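Local coordinates for transcriptional protein SWT1 (Saccharomyces cerevisiae, PDB 4PQZ), which is an RNA endonuclease involved in transcription, probably as an activator, and is represented here by its C-terminal HEPN-like domain, at residues F51-H56 / S141-E146; I69-D74 / S83-L88; P112-S117 / L122-T127; F131-L136 / K153-W158. All coordinates share one frame; numbering follows the deposited sequence.

Interaction 1 of 4, residues F51-H56 / S141-E146; sequences FFAIDH and SKFTNE
F143 lays its ring against F52, A53 and H56 of helix 35-62. It carries most of the 173 Å² buried between 51-56 and 141-146.

The aromatic contacts come first. H56 meets F143 edge to face, with ring centroids 5.0 Å apart and planes at 69°. The contacting atom is H56 ND1, which sits 3.9 Å from F143 CE1, over one face of the phenyl ring and offset toward its rim. F52 comes in obliquely. Its CE2 lies 3.7 Å from F143 CE2, and the two planes are nearly perpendicular at 83°. F52, H56 and F143 thus form an aromatic cluster, and F140 extends it by meeting the F143 ring as well.

The cluster belongs to the helical HEPN-like domain of the protein. It ties the C-terminal half of helix 35-62 to the short link between helix 122-139 and helix 145-163. E147, on the first turn of helix 145-163, also touches F52 and H56.

The remaining contacts are apolar or with backbone. A53 CB is 4.1 Å from F143 CE2. The carbonyl oxygen A53 O approaches F143 CZ at 3.6 Å, at the ring edge and near its plane. F143 CG stands opposite its own carbonyl carbon (chi1 -71°), which sends the ring across to the helix.

H56 N donates to F52 O. T144, right after F143, occupies the N-cap of helix 145-163, where its OG1 bonds to E147 N.

Interaction 2 of 4, residues I69-D74 / S83-L88; sequences IDYNPD and SNYIYL
This is an edge-to-face tyrosine pair backed by one hydrogen bond. It fastens the loop between helix 35-62 and helix 79-88 to the second of these helices, in the all-helical HEPN-like domain. The edge of Y71 is turned to the face of Y85, with planes at 84° and centroids 5.4 Å apart. Y71 CD1 does the touching, 3.7 Å from Y85 CZ and offset toward the rim of that ring. The Y71 ring is brought there by a CG opposite the backbone N (chi1 166°). P73 N lies over one face of the same ring, offset toward the rim.

Y85 reaches across from its helix and contributes the largest share of the buried surface. The Y71 hydroxyl faces D55 OD1 of helix 35-62. A hydrogen bond is likely there, but the modelled spacing is too short to be trusted. P73 also touches D55 and R59, so the loop contacts both helices.

The Y85 hydroxyl also comes near the loop backbone beyond Y71, 3.6 Å from N72 N. Its proton goes to the D70 carbonyl: Y85 OH stands 3.1 Å from D70 O, in the carbonyl plane and on a lone pair, with a C=O...OH angle of 139°.

Interaction 3 of 4, residues P112-S117 / L122-T127; sequences PTVLKS and LNDLRT
A short helical turn, 113-116, packs on the start of helix 122-139, which follows it after a brief loop. V114 is the main residue on its side. Its CG2 methyl sits over the flat face of the D124 carboxylate, 3.8 Å from D124 CG. The same methyl reaches T127 CG2 at 4.1 Å, one helical turn further on. V114 CG2 takes the position opposite the backbone N, and this carries it toward the helix between D124 and T127. L115 adds a looser contact: its CD2 lies 4.0 Å from the carbonyl oxygen T127 O and 4.4 Å from T127 CG2.

The turn is weakly bonded but has a side-chain brace. S117 OG donates to T113 O over 2.7 Å. K116 N donates to the same oxygen over 3.0 Å, from the opposite face of the carbonyl plane. Two bonds therefore grip this one acceptor. In 122-127, D124 N donates to N121 OD1 near the start of the helix. L115 O receives the indole N-H of W132, further along helix 122-139.

The contact is van der Waals packing within a helix-loop-helix connection of the all-helical, HEPN-like domain.

Interaction 4 of 4, residues F131-L136 / K153-W158; sequences FWETVL and KQIHEW
The indole of W158 meets L136 at its edge: L136 CD1 lies near the ring plane, 3.8 Å from W158 CH2 and 3.9 Å from W158 CZ3. One face of the indole rests on its own helix, with Q154 O 3.2 Å above the ring plane and offset toward the rim. The E133 carboxylate is the second flat group. I155 CG2 stands over one of its faces, 3.7 Å from E133 CD, and I155 CD1 packs on E133 CG at 3.9 Å.

The E133 chain is extended, with CG opposite the backbone N (chi1 159°) and CD continuing straight out (chi2 175°). It lies across I155 at about a right angle, and L136 crosses W158 in the same manner. The aliphatic part of E133 thus joins the apolar seam. The carboxylate has its charge partner in K159, which forms a salt bridge through OE2. OE1 lies close to E129, a nearby like charge that K159 would probably help to offset. The indole N-H of W158 is bonded to Q45 OE1.

The two segments belong to helix 122-139 and helix 145-163, which run antiparallel as a helical hairpin of the HEPN-like domain. Helix 35-62 lies against both: it supplies Q45 to W158, and its T49 touches L136 and Q154.

From the N terminus, helix 35-62 gives the first half of interaction 1, whose partner comes only at 141-146. Within this long loop, interaction 2 closes a small one, joining 69-74 to helix 79-88. Interaction 3 follows in series and closes a shorter one between 112-117 and 122-127. Both are nested inside interaction 1. Interaction 4 then opens on helix 122-139 and closes on helix 145-163, so it crosses interaction 1. Interactions 1 and 2 meet through I54, which packs on Y85 and I86, and through D55 beside P73. Interactions 3 and 4 meet through L115, which touches F131 and W132. Together they tie helix 35-62, loop 69-74, helix 79-88, turn 113-116 and the C-terminal hairpin into one domain.

Interaction 1 of 4, residues F51-H56 / S141-E146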
# COMPACT_ATOMS: atom_id res chain seq x y z
N PHE A 51 3.45 -4.46 -0.21
CA PHE A 51 3.83 -5.83 -0.54
C PHE A 51 3.90 -6.68 0.72
O PHE A 51 3.33 -7.76 0.76
CB PHE A 51 5.16 -5.88 -1.31
CG PHE A 51 5.11 -5.21 -2.66
CD1 PHE A 51 3.89 -4.88 -3.24
CD2 PHE A 51 6.28 -4.93 -3.34
CE1 PHE A 51 3.84 -4.27 -4.47
CE2 PHE A 51 6.24 -4.32 -4.59
CZ PHE A 51 5.01 -3.98 -5.15
N PHE A 52 4.58 -6.16 1.74
CA PHE A 52 4.63 -6.81 3.05
C PHE A 52 3.23 -7.14 3.56
O PHE A 52 2.99 -8.27 4.00
CB PHE A 52 5.35 -5.93 4.10
CG PHE A 52 5.18 -6.41 5.53
CD1 PHE A 52 5.94 -7.47 6.02
CD2 PHE A 52 4.25 -5.82 6.38
CE1 PHE A 52 5.79 -7.93 7.33
CE2 PHE A 52 4.09 -6.26 7.69
CZ PHE A 52 4.86 -7.32 8.17
N ALA A 53 2.34 -6.15 3.50
CA ALA A 53 0.98 -6.28 4.04
C ALA A 53 0.16 -7.33 3.29
O ALA A 53 -0.57 -8.12 3.89
CB ALA A 53 0.27 -4.95 4.04
N ILE A 54 0.28 -7.34 1.97
CA ILE A 54 -0.42 -8.32 1.16
C ILE A 54 0.15 -9.72 1.35
O ILE A 54 -0.60 -10.68 1.56
CB ILE A 54 -0.45 -7.90 -0.32
CG1 ILE A 54 -1.39 -6.70 -0.47
CG2 ILE A 54 -0.90 -9.06 -1.18
CD1 ILE A 54 -1.59 -6.28 -1.87
N ASP A 55 1.48 -9.84 1.31
CA ASP A 55 2.19 -11.10 1.59
C ASP A 55 1.77 -11.72 2.91
O ASP A 55 1.44 -12.90 2.98
CB ASP A 55 3.72 -10.86 1.61
CG ASP A 55 4.53 -12.17 1.77
OD1 ASP A 55 4.82 -12.84 0.75
OD2 ASP A 55 4.91 -12.52 2.90
N HIS A 56 1.77 -10.91 3.96
CA HIS A 56 1.54 -11.38 5.33
C HIS A 56 0.11 -11.88 5.53
O HIS A 56 -0.14 -12.89 6.20
CB HIS A 56 1.88 -10.26 6.34
CG HIS A 56 2.23 -10.77 7.69
ND1 HIS A 56 1.33 -10.80 8.75
CD2 HIS A 56 3.39 -11.28 8.18
CE1 HIS A 56 1.92 -11.30 9.81
NE2 HIS A 56 3.17 -11.60 9.50
N SER A 141 -4.78 -3.67 9.85
CA SER A 141 -5.77 -3.62 10.94
C SER A 141 -5.86 -4.90 11.81
O SER A 141 -6.43 -4.87 12.90
CB SER A 141 -7.16 -3.25 10.40
OG SER A 141 -7.74 -4.32 9.67
N LYS A 142 -5.30 -6.00 11.33
CA LYS A 142 -5.29 -7.22 12.12
C LYS A 142 -3.87 -7.68 12.41
O LYS A 142 -3.66 -8.78 12.89
CB LYS A 142 -6.08 -8.34 11.43
CG LYS A 142 -7.55 -7.98 11.20
CD LYS A 142 -8.31 -9.20 10.75
CE LYS A 142 -9.59 -9.40 11.55
NZ LYS A 142 -10.10 -10.79 11.37
N PHE A 143 -2.90 -6.82 12.12
CA PHE A 143 -1.51 -7.13 12.42
C PHE A 143 -1.25 -6.94 13.93
O PHE A 143 -2.14 -6.53 14.69
CB PHE A 143 -0.55 -6.29 11.58
CG PHE A 143 -0.52 -6.66 10.12
CD1 PHE A 143 -1.34 -7.68 9.62
CD2 PHE A 143 0.33 -6.00 9.24
CE1 PHE A 143 -1.32 -8.02 8.25
CE2 PHE A 143 0.37 -6.34 7.87
CZ PHE A 143 -0.46 -7.35 7.37
N THR A 144 -0.03 -7.22 14.35
CA THR A 144 0.30 -7.04 15.77
C THR A 144 0.47 -5.56 16.12
O THR A 144 0.68 -4.71 15.24
CB THR A 144 1.55 -7.83 16.15
OG1 THR A 144 2.71 -7.13 15.69
CG2 THR A 144 1.50 -9.24 15.51
N ASN A 145 0.36 -5.24 17.41
CA ASN A 145 0.52 -3.87 17.88
C ASN A 145 1.88 -3.30 17.45
O ASN A 145 2.00 -2.14 17.06
CB ASN A 145 0.36 -3.81 19.41
CG ASN A 145 0.34 -2.38 19.95
OD1 ASN A 145 1.37 -1.84 20.36
ND2 ASN A 145 -0.85 -1.76 19.95
N GLU A 146 2.88 -4.17 17.48
CA GLU A 146 4.24 -3.85 17.04
C GLU A 146 4.32 -3.41 15.58
O GLU A 146 4.97 -2.40 15.25
CB GLU A 146 5.10 -5.09 17.20
CG GLU A 146 6.56 -4.80 17.18
CD GLU A 146 7.31 -5.73 18.10
OE1 GLU A 146 7.60 -6.86 17.66
OE2 GLU A 146 7.57 -5.34 19.26

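Interaction 2 of 4, residues I69-D74 / S83-L88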
# COMPACT_ATOMS: atom_id res chain seq x y z
N ILE A 69 -3.54 -21.18 -4.55
CA ILE A 69 -4.43 -20.04 -4.84
C ILE A 69 -3.73 -18.93 -5.60
O ILE A 69 -4.12 -17.77 -5.52
CB ILE A 69 -5.16 -19.50 -3.58
CG1 ILE A 69 -4.21 -19.41 -2.38
CG2 ILE A 69 -6.35 -20.37 -3.22
CD1 ILE A 69 -3.46 -18.10 -2.29
N ASP A 70 -2.70 -19.31 -6.36
CA ASP A 70 -2.02 -18.40 -7.30
C ASP A 70 -1.40 -17.12 -6.69
O ASP A 70 -1.31 -16.08 -7.34
CB ASP A 70 -2.93 -18.02 -8.48
CG ASP A 70 -3.46 -19.24 -9.21
OD1 ASP A 70 -2.63 -20.05 -9.69
OD2 ASP A 70 -4.70 -19.38 -9.29
N TYR A 71 -0.96 -17.20 -5.44
CA TYR A 71 -0.12 -16.14 -4.92
C TYR A 71 1.34 -16.57 -4.91
O TYR A 71 1.75 -17.37 -4.06
CB TYR A 71 -0.56 -15.68 -3.52
CG TYR A 71 0.49 -14.82 -2.86
CD1 TYR A 71 0.90 -13.62 -3.43
CD2 TYR A 71 1.10 -15.22 -1.68
CE1 TYR A 71 1.87 -12.84 -2.85
CE2 TYR A 71 2.07 -14.45 -1.08
CZ TYR A 71 2.46 -13.26 -1.67
OH TYR A 71 3.43 -12.49 -1.09
N ASN A 72 2.12 -16.05 -5.86
CA ASN A 72 3.57 -16.15 -5.78
C ASN A 72 4.20 -14.80 -5.43
O ASN A 72 4.01 -13.83 -6.18
CB ASN A 72 4.17 -16.70 -7.08
CG ASN A 72 5.53 -17.37 -6.87
OD1 ASN A 72 6.55 -16.70 -6.68
ND2 ASN A 72 5.55 -18.70 -6.90
N PRO A 73 4.93 -14.74 -4.31
CA PRO A 73 5.58 -13.53 -3.78
C PRO A 73 6.41 -12.79 -4.85
O PRO A 73 6.47 -11.56 -4.86
CB PRO A 73 6.48 -14.08 -2.69
CG PRO A 73 5.74 -15.28 -2.18
CD PRO A 73 5.07 -15.88 -3.40
N ASP A 74 7.04 -13.56 -5.73
CA ASP A 74 7.58 -13.08 -6.99
C ASP A 74 6.52 -13.57 -7.96
O ASP A 74 6.58 -14.72 -8.38
CB ASP A 74 8.92 -13.78 -7.29
CG ASP A 74 9.83 -13.90 -6.06
OD1 ASP A 74 10.70 -13.03 -5.88
OD2 ASP A 74 9.70 -14.88 -5.30
N SER A 83 -2.74 -4.37 -6.16
CA SER A 83 -4.14 -4.00 -6.36
C SER A 83 -4.95 -5.17 -6.89
O SER A 83 -6.03 -5.49 -6.38
CB SER A 83 -4.23 -2.83 -7.34
OG SER A 83 -5.58 -2.51 -7.57
N ASN A 84 -4.42 -5.82 -7.92
CA ASN A 84 -5.04 -7.03 -8.48
C ASN A 84 -5.24 -8.13 -7.41
O ASN A 84 -6.31 -8.74 -7.32
CB ASN A 84 -4.24 -7.55 -9.69
CG ASN A 84 -4.74 -8.91 -10.19
OD1 ASN A 84 -5.95 -9.10 -10.38
ND2 ASN A 84 -3.82 -9.86 -10.39
N TYR A 85 -4.23 -8.35 -6.57
CA TYR A 85 -4.40 -9.24 -5.41
C TYR A 85 -5.50 -8.83 -4.42
O TYR A 85 -6.24 -9.69 -3.93
CB TYR A 85 -3.07 -9.45 -4.68
CG TYR A 85 -2.22 -10.51 -5.33
CD1 TYR A 85 -2.77 -11.73 -5.72
CD2 TYR A 85 -0.89 -10.27 -5.60
CE1 TYR A 85 -1.99 -12.69 -6.34
CE2 TYR A 85 -0.11 -11.21 -6.21
CZ TYR A 85 -0.66 -12.42 -6.58
OH TYR A 85 0.15 -13.34 -7.18
N ILE A 86 -5.61 -7.54 -4.12
CA ILE A 86 -6.68 -7.06 -3.24
C ILE A 86 -8.03 -7.30 -3.89
O ILE A 86 -8.97 -7.76 -3.23
CB ILE A 86 -6.53 -5.56 -2.89
CG1 ILE A 86 -5.29 -5.34 -2.03
CG2 ILE A 86 -7.77 -5.06 -2.16
CD1 ILE A 86 -4.98 -3.87 -1.79
N TYR A 87 -8.11 -6.97 -5.18
CA TYR A 87 -9.27 -7.31 -6.04
C TYR A 87 -9.65 -8.82 -6.07
O TYR A 87 -10.80 -9.19 -5.83
CB TYR A 87 -9.01 -6.85 -7.48
CG TYR A 87 -10.25 -6.89 -8.34
CD1 TYR A 87 -11.15 -5.81 -8.35
CD2 TYR A 87 -10.53 -8.00 -9.14
CE1 TYR A 87 -12.30 -5.85 -9.15
CE2 TYR A 87 -11.68 -8.04 -9.94
CZ TYR A 87 -12.56 -6.97 -9.94
OH TYR A 87 -13.69 -7.00 -10.72
N LEU A 88 -8.69 -9.68 -6.38
CA LEU A 88 -8.97 -11.12 -6.54
C LEU A 88 -9.39 -11.79 -5.24
O LEU A 88 -10.19 -12.71 -5.24
CB LEU A 88 -7.76 -11.88 -7.08
CG LEU A 88 -7.45 -11.70 -8.55
CD1 LEU A 88 -6.19 -12.49 -8.88
CD2 LEU A 88 -8.63 -12.15 -9.40

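Interaction 3 of 4, residues P112-S117 / L122-T127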
# COMPACT_ATOMS: atom_id res chain seq x y z
N PRO A 112 -6.27 4.58 -10.55
CA PRO A 112 -5.76 5.71 -11.33
C PRO A 112 -4.24 5.70 -11.33
O PRO A 112 -3.64 5.30 -10.33
CB PRO A 112 -6.28 6.93 -10.56
CG PRO A 112 -7.53 6.43 -9.88
CD PRO A 112 -7.17 5.01 -9.47
N THR A 113 -3.62 6.12 -12.42
CA THR A 113 -2.16 6.11 -12.55
C THR A 113 -1.43 6.91 -11.45
O THR A 113 -0.29 6.58 -11.10
CB THR A 113 -1.71 6.59 -13.96
OG1 THR A 113 -2.26 7.89 -14.23
CG2 THR A 113 -2.18 5.62 -15.03
N VAL A 114 -2.07 7.94 -10.90
CA VAL A 114 -1.46 8.74 -9.83
C VAL A 114 -1.15 7.87 -8.60
O VAL A 114 -0.19 8.13 -7.85
CB VAL A 114 -2.33 9.96 -9.41
CG1 VAL A 114 -3.63 9.51 -8.78
CG2 VAL A 114 -1.55 10.86 -8.46
N LEU A 115 -1.95 6.83 -8.42
CA LEU A 115 -1.82 5.92 -7.30
C LEU A 115 -0.92 4.72 -7.63
O LEU A 115 -0.50 4.00 -6.72
CB LEU A 115 -3.22 5.45 -6.86
CG LEU A 115 -4.15 6.58 -6.40
CD1 LEU A 115 -5.56 6.07 -6.03
CD2 LEU A 115 -3.52 7.36 -5.25
N LYS A 116 -0.62 4.52 -8.91
CA LYS A 116 0.11 3.32 -9.37
C LYS A 116 1.58 3.56 -9.72
O LYS A 116 2.30 2.61 -10.03
CB LYS A 116 -0.56 2.70 -10.59
CG LYS A 116 -1.91 2.10 -10.32
CD LYS A 116 -2.39 1.21 -11.47
CE LYS A 116 -2.55 1.98 -12.77
NZ LYS A 116 -3.74 1.49 -13.54
N SER A 117 2.02 4.81 -9.68
CA SER A 117 3.35 5.15 -10.18
C SER A 117 4.04 6.24 -9.37
O SER A 117 3.44 6.84 -8.47
CB SER A 117 3.31 5.52 -11.68
OG SER A 117 2.28 6.45 -11.97
N LEU A 122 4.36 17.73 -6.63
CA LEU A 122 4.07 17.74 -5.20
C LEU A 122 2.63 17.36 -4.90
O LEU A 122 2.36 16.63 -3.95
CB LEU A 122 4.41 19.10 -4.55
CG LEU A 122 4.24 19.13 -3.02
CD1 LEU A 122 5.22 18.17 -2.35
CD2 LEU A 122 4.36 20.55 -2.42
N ASN A 123 1.72 17.87 -5.71
CA ASN A 123 0.31 17.50 -5.60
C ASN A 123 0.12 15.97 -5.70
O ASN A 123 -0.56 15.35 -4.86
CB ASN A 123 -0.51 18.24 -6.66
CG ASN A 123 -1.96 17.75 -6.72
OD1 ASN A 123 -2.60 17.56 -5.69
ND2 ASN A 123 -2.47 17.55 -7.95
N ASP A 124 0.73 15.37 -6.72
CA ASP A 124 0.64 13.93 -6.97
C ASP A 124 1.27 13.13 -5.84
O ASP A 124 0.77 12.06 -5.47
CB ASP A 124 1.32 13.57 -8.30
CG ASP A 124 0.47 13.94 -9.51
OD1 ASP A 124 -0.56 14.63 -9.34
OD2 ASP A 124 0.83 13.53 -10.64
N LEU A 125 2.35 13.66 -5.27
CA LEU A 125 3.04 13.02 -4.15
C LEU A 125 2.20 13.03 -2.88
O LEU A 125 2.19 12.05 -2.14
CB LEU A 125 4.41 13.68 -3.90
CG LEU A 125 5.28 13.07 -2.80
CD1 LEU A 125 5.45 11.56 -2.97
CD2 LEU A 125 6.65 13.76 -2.73
N ARG A 126 1.49 14.12 -2.64
CA ARG A 126 0.59 14.20 -1.49
C ARG A 126 -0.61 13.29 -1.71
O ARG A 126 -1.05 12.59 -0.80
CB ARG A 126 0.13 15.64 -1.24
CG ARG A 126 1.28 16.58 -0.95
CD ARG A 126 0.80 17.90 -0.40
NE ARG A 126 1.78 18.46 0.53
CZ ARG A 126 1.83 18.18 1.83
NH1 ARG A 126 0.95 17.34 2.37
NH2 ARG A 126 2.75 18.74 2.60
N THR A 127 -1.14 13.32 -2.93
CA THR A 127 -2.27 12.46 -3.30
C THR A 127 -1.90 10.98 -3.15
O THR A 127 -2.68 10.19 -2.62
CB THR A 127 -2.75 12.75 -4.75
OG1 THR A 127 -3.33 14.06 -4.80
CG2 THR A 127 -3.80 11.73 -5.20

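Interaction 4 of 4, residues F131-L136 / K153-W158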
# COMPACT_ATOMS: atom_id res chain seq x y z
N PHE A 131 -3.37 8.60 0.05
CA PHE A 131 -4.27 7.49 -0.26
C PHE A 131 -3.75 6.23 0.42
O PHE A 131 -4.49 5.52 1.11
CB PHE A 131 -4.38 7.28 -1.78
CG PHE A 131 -5.10 6.02 -2.17
CD1 PHE A 131 -6.49 5.99 -2.22
CD2 PHE A 131 -4.39 4.87 -2.49
CE1 PHE A 131 -7.16 4.83 -2.57
CE2 PHE A 131 -5.05 3.70 -2.86
CZ PHE A 131 -6.43 3.69 -2.89
N TRP A 132 -2.45 6.01 0.25
CA TRP A 132 -1.81 4.79 0.72
C TRP A 132 -1.62 4.71 2.23
O TRP A 132 -1.57 3.63 2.79
CB TRP A 132 -0.48 4.57 -0.01
CG TRP A 132 -0.73 4.08 -1.40
CD1 TRP A 132 -0.49 4.75 -2.57
CD2 TRP A 132 -1.33 2.84 -1.76
NE1 TRP A 132 -0.88 3.97 -3.65
CE2 TRP A 132 -1.40 2.80 -3.17
CE3 TRP A 132 -1.81 1.75 -1.02
CZ2 TRP A 132 -1.93 1.70 -3.85
CZ3 TRP A 132 -2.34 0.67 -1.71
CH2 TRP A 132 -2.39 0.65 -3.11
N GLU A 133 -1.51 5.88 2.87
CA GLU A 133 -1.49 6.00 4.33
C GLU A 133 -2.79 5.45 4.91
O GLU A 133 -2.76 4.58 5.78
CB GLU A 133 -1.28 7.47 4.75
CG GLU A 133 -1.73 7.79 6.16
CD GLU A 133 -1.40 9.21 6.59
OE1 GLU A 133 -0.60 9.88 5.91
OE2 GLU A 133 -1.93 9.65 7.63
N THR A 134 -3.91 5.97 4.40
CA THR A 134 -5.25 5.53 4.80
C THR A 134 -5.40 4.01 4.55
O THR A 134 -5.80 3.28 5.45
CB THR A 134 -6.34 6.31 4.01
OG1 THR A 134 -6.20 7.71 4.22
CG2 THR A 134 -7.77 5.89 4.41
N VAL A 135 -5.05 3.56 3.34
CA VAL A 135 -5.16 2.15 2.92
C VAL A 135 -4.27 1.19 3.74
O VAL A 135 -4.74 0.13 4.17
CB VAL A 135 -4.86 1.99 1.41
CG1 VAL A 135 -4.64 0.54 1.03
CG2 VAL A 135 -5.98 2.61 0.58
N LEU A 136 -3.01 1.55 3.94
CA LEU A 136 -2.12 0.75 4.77
C LEU A 136 -2.65 0.52 6.18
O LEU A 136 -2.45 -0.54 6.76
CB LEU A 136 -0.71 1.33 4.80
CG LEU A 136 0.05 1.14 3.49
CD1 LEU A 136 1.35 1.95 3.46
CD2 LEU A 136 0.28 -0.34 3.19
N LYS A 153 5.38 4.96 12.56
CA LYS A 153 6.72 5.50 12.47
C LYS A 153 7.12 5.78 11.02
O LYS A 153 7.74 6.79 10.71
CB LYS A 153 7.72 4.55 13.12
CG LYS A 153 9.17 4.91 12.88
CD LYS A 153 10.10 3.78 13.29
CE LYS A 153 11.44 3.87 12.55
NZ LYS A 153 12.12 5.19 12.71
N GLN A 154 6.74 4.88 10.12
CA GLN A 154 7.11 5.02 8.72
C GLN A 154 6.30 6.12 8.02
O GLN A 154 6.83 6.87 7.19
CB GLN A 154 6.94 3.68 8.00
CG GLN A 154 8.08 3.32 7.07
CD GLN A 154 7.92 1.93 6.50
OE1 GLN A 154 7.25 1.08 7.09
NE2 GLN A 154 8.52 1.70 5.34
N ILE A 155 5.02 6.21 8.38
CA ILE A 155 4.09 7.24 7.92
C ILE A 155 4.55 8.65 8.34
O ILE A 155 4.46 9.60 7.56
CB ILE A 155 2.64 6.96 8.44
CG1 ILE A 155 2.01 5.75 7.73
CG2 ILE A 155 1.75 8.19 8.33
CD1 ILE A 155 0.58 5.39 8.20
N HIS A 156 5.04 8.76 9.57
CA HIS A 156 5.53 10.04 10.10
C HIS A 156 6.72 10.53 9.27
O HIS A 156 6.75 11.68 8.83
CB HIS A 156 5.91 9.92 11.58
CG HIS A 156 6.52 11.17 12.15
ND1 HIS A 156 5.77 12.18 12.73
CD2 HIS A 156 7.82 11.58 12.22
CE1 HIS A 156 6.58 13.15 13.13
NE2 HIS A 156 7.82 12.81 12.84
N GLU A 157 7.68 9.64 9.05
CA GLU A 157 8.82 9.96 8.18
C GLU A 157 8.40 10.37 6.76
O GLU A 157 9.02 11.25 6.17
CB GLU A 157 9.79 8.78 8.12
CG GLU A 157 10.28 8.29 9.46
CD GLU A 157 11.34 7.23 9.31
OE1 GLU A 157 12.19 7.36 8.40
OE2 GLU A 157 11.34 6.25 10.10
N TRP A 158 7.36 9.74 6.22
CA TRP A 158 6.88 10.10 4.89
C TRP A 158 6.33 11.52 4.87
O TRP A 158 6.70 12.31 4.00
CB TRP A 158 5.79 9.15 4.41
CG TRP A 158 6.27 7.75 4.17
CD1 TRP A 158 7.56 7.34 3.95
CD2 TRP A 158 5.46 6.57 4.13
NE1 TRP A 158 7.59 5.97 3.78
CE2 TRP A 158 6.31 5.48 3.88
CE3 TRP A 158 4.08 6.34 4.28
CZ2 TRP A 158 5.84 4.17 3.78
CZ3 TRP A 158 3.62 5.04 4.17
CH2 TRP A 158 4.49 3.97 3.93